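Long-range contact in sulfur oxidation protein SOXB (Thermus thermophilus, PDB 2WDE), which probably releases sulfate by hydrolysis from a carrier-bound cysteine S-thiosulfonate in bacterial sulfur oxidation, using a dimanganese site: residues A[403-408]-A[463-468]. Sequence-based numbering, arbitrary orientation.
With THJ (thiosulfate), chain H.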
loop_
_atom_site.group_PDB
_atom_site.type_symbol
_atom_site.label_atom_id
_atom_site.label_comp_id
_atom_site.label_asym_id
_atom_site.label_seq_id
_atom_site.Cartn_x
_atom_site.Cartn_y
_atom_site.Cartn_z
ATOM N N ALA A 403 0.419 -11.518 0.152
ATOM C CA ALA A 403 1.423 -10.541 -0.241
ATOM C C ALA A 403 0.863 -9.131 -0.365
ATOM O O ALA A 403 1.068 -8.455 -1.378
ATOM C CB ALA A 403 2.114 -10.974 -1.522
ATOM N N VAL A 404 0.159 -8.683 0.670
ATOM C CA VAL A 404 -0.339 -7.308 0.706
ATOM C C VAL A 404 0.862 -6.355 0.802
ATOM O O VAL A 404 1.952 -6.760 1.220
ATOM C CB VAL A 404 -1.358 -7.080 1.859
ATOM C CG1 VAL A 404 -2.593 -7.980 1.662
ATOM C CG2 VAL A 404 -0.705 -7.320 3.235
ATOM N N ARG A 405 0.651 -5.109 0.383
ATOM C CA ARG A 405 1.668 -4.056 0.384
ATOM C C ARG A 405 1.723 -3.287 1.703
ATOM O O ARG A 405 2.652 -2.527 1.948
ATOM C CB ARG A 405 1.333 -3.052 -0.718
ATOM C CG ARG A 405 1.497 -3.599 -2.126
ATOM C CD ARG A 405 1.486 -2.478 -3.168
ATOM N NE ARG A 405 1.676 -3.034 -4.506
ATOM C CZ ARG A 405 0.695 -3.564 -5.238
ATOM N NH1 ARG A 405 -0.552 -3.559 -4.789
ATOM N NH2 ARG A 405 0.956 -4.088 -6.425
ATOM N N TRP A 406 0.678 -3.424 2.511
ATOM C CA TRP A 406 0.645 -2.757 3.792
ATOM C C TRP A 406 1.350 -3.569 4.887
ATOM O O TRP A 406 1.508 -4.785 4.780
ATOM C CB TRP A 406 -0.789 -2.394 4.205
ATOM C CG TRP A 406 -1.824 -3.481 4.058
ATOM C CD1 TRP A 406 -2.612 -3.717 2.969
ATOM C CD2 TRP A 406 -2.336 -4.312 5.112
ATOM N NE1 TRP A 406 -3.526 -4.701 3.252
ATOM C CE2 TRP A 406 -3.380 -5.082 4.562
ATOM C CE3 TRP A 406 -1.943 -4.553 6.432
ATOM C CZ2 TRP A 406 -4.060 -6.052 5.298
ATOM C CZ3 TRP A 406 -2.635 -5.504 7.175
ATOM C CH2 TRP A 406 -3.677 -6.245 6.599
ATOM N N GLY A 407 1.757 -2.888 5.947
ATOM C CA GLY A 407 2.469 -3.537 7.033
ATOM C C GLY A 407 3.390 -2.541 7.710
ATOM O O GLY A 407 3.163 -1.327 7.666
ATOM N N THR A 408 4.437 -3.059 8.348
ATOM C CA THR A 408 5.374 -2.218 9.086
ATOM C C THR A 408 6.708 -2.955 9.144
ATOM O O THR A 408 6.821 -4.062 8.623
ATOM C CB THR A 408 4.802 -1.891 10.484
ATOM O OG1 THR A 408 5.583 -0.875 11.120
ATOM C CG2 THR A 408 4.780 -3.128 11.346
ATOM N N GLY A 463 1.814 -5.462 -12.370
ATOM C CA GLY A 463 2.655 -5.876 -11.252
ATOM C C GLY A 463 1.891 -6.362 -10.023
ATOM O O GLY A 463 0.711 -6.707 -10.115
ATOM N N GLY A 464 2.508 -6.449 -8.833
ATOM C CA GLY A 464 1.771 -6.836 -7.607
ATOM C C GLY A 464 1.904 -8.199 -6.901
ATOM O O GLY A 464 1.017 -9.037 -7.016
ATOM N N ASP A 465 2.830 -8.244 -5.942
ATOM C CA ASP A 465 3.447 -9.376 -5.252
ATOM C C ASP A 465 2.867 -10.799 -5.150
ATOM O O ASP A 465 1.659 -11.036 -5.203
ATOM C CB ASP A 465 4.003 -8.894 -3.925
ATOM C CG ASP A 465 4.481 -7.459 -4.017
ATOM O OD1 ASP A 465 5.014 -7.105 -5.082
ATOM O OD2 ASP A 465 4.192 -6.659 -3.118
ATOM N N VAL A 466 3.786 -11.741 -4.950
ATOM C CA VAL A 466 3.472 -13.165 -4.894
ATOM C C VAL A 466 3.269 -13.710 -3.478
ATOM O O VAL A 466 4.077 -13.462 -2.595
ATOM C CB VAL A 466 4.564 -13.983 -5.627
ATOM C CG1 VAL A 466 4.252 -15.488 -5.562
ATOM C CG2 VAL A 466 4.726 -13.497 -7.086
ATOM N N SER A 467 2.189 -14.461 -3.281
ATOM C CA SER A 467 1.900 -15.082 -1.991
ATOM C C SER A 467 3.153 -15.811 -1.497
ATOM O O SER A 467 3.856 -16.454 -2.283
ATOM C CB SER A 467 0.742 -16.085 -2.149
ATOM O OG SER A 467 0.540 -16.850 -0.969
ATOM N N ARG A 468 3.461 -15.682 -0.211
ATOM C CA ARG A 468 4.644 -16.344 0.348
ATOM C C ARG A 468 4.197 -17.688 0.887
ATOM O O ARG A 468 3.220 -17.756 1.620
ATOM C CB ARG A 468 5.250 -15.477 1.455
ATOM C CG ARG A 468 5.702 -14.089 0.951
ATOM C CD ARG A 468 4.545 -13.065 0.884
ATOM N NE ARG A 468 5.079 -11.715 0.981
ATOM C CZ ARG A 468 5.676 -11.063 -0.016
ATOM N NH1 ARG A 468 5.760 -11.607 -1.231
ATOM N NH2 ARG A 468 6.185 -9.859 0.204
HETATM S S1 THJ H . -2.826 -2.898 -1.195
HETATM O O1 THJ H . -4.155 -2.606 -1.693
HETATM O O2 THJ H . -2.491 -2.169 0.026
HETATM O O3 THJ H . -1.804 -2.762 -2.229
HETATM S S2 THJ H . -2.836 -4.865 -0.674
HETATM O O HOH W 1 4.702 -6.621 -0.701
HETATM O O HOH W 2 4.130 -4.912 -6.623
HETATM O O HOH W 3 -0.583 -4.501 -8.520
#
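Ala403 lays its methyl over one face of the Arg468 guanidinium, its CB 3.5 Å from the guanidinium plane of Arg468 and displaced from the centre toward the NH1 side, while the same CB stands 3.3 Å from Val466 O and also touches CB of Asp465. The Arg468 chain turns about its CB-CG bond (chi2 83°), which folds its end back so that NH1 donates to Val466 O at 2.9 Å. Asp382, in a salt bridge to NE, and the carbonyls of Lys373 and Asp375, bound by NH2, fix the remaining edges of this group beneath the methyl.

Farther along, Arg405 reaches past Asp465 with its chain extended from CG to NE, and NH2 ends beside CA of Gly464, an approach doubtful in detail because Gly464 has two conformers. Its guanidinium is turned 59° from the Asp465 carboxylate; the two meet through water 2, which accepts from Arg405 NH2 and donates to Asp465 OD1 at 2.8 Å. Water 3 links the same NH2 to Gly463 O, though weakly at the carbonyl. Asp465 OD2 is salt-bridged to Arg374, so both carboxylate oxygens have a partner.

The other terminal nitrogen of Arg405, NH1, donates to thiosulfate O3 (3.0 Å, 158°), which lies in the guanidinium plane. Trp406 brings its ring edge, at CD1, to thiosulfate O2. With His286 and His288, manganese ligands, touching Arg405, segment 403-408 lines the thiosulfate pocket facing the dimanganese centre and 463-468 backs Arg405, partly through waters, as in 5'-nucleotidase-family active sites lying between two domains.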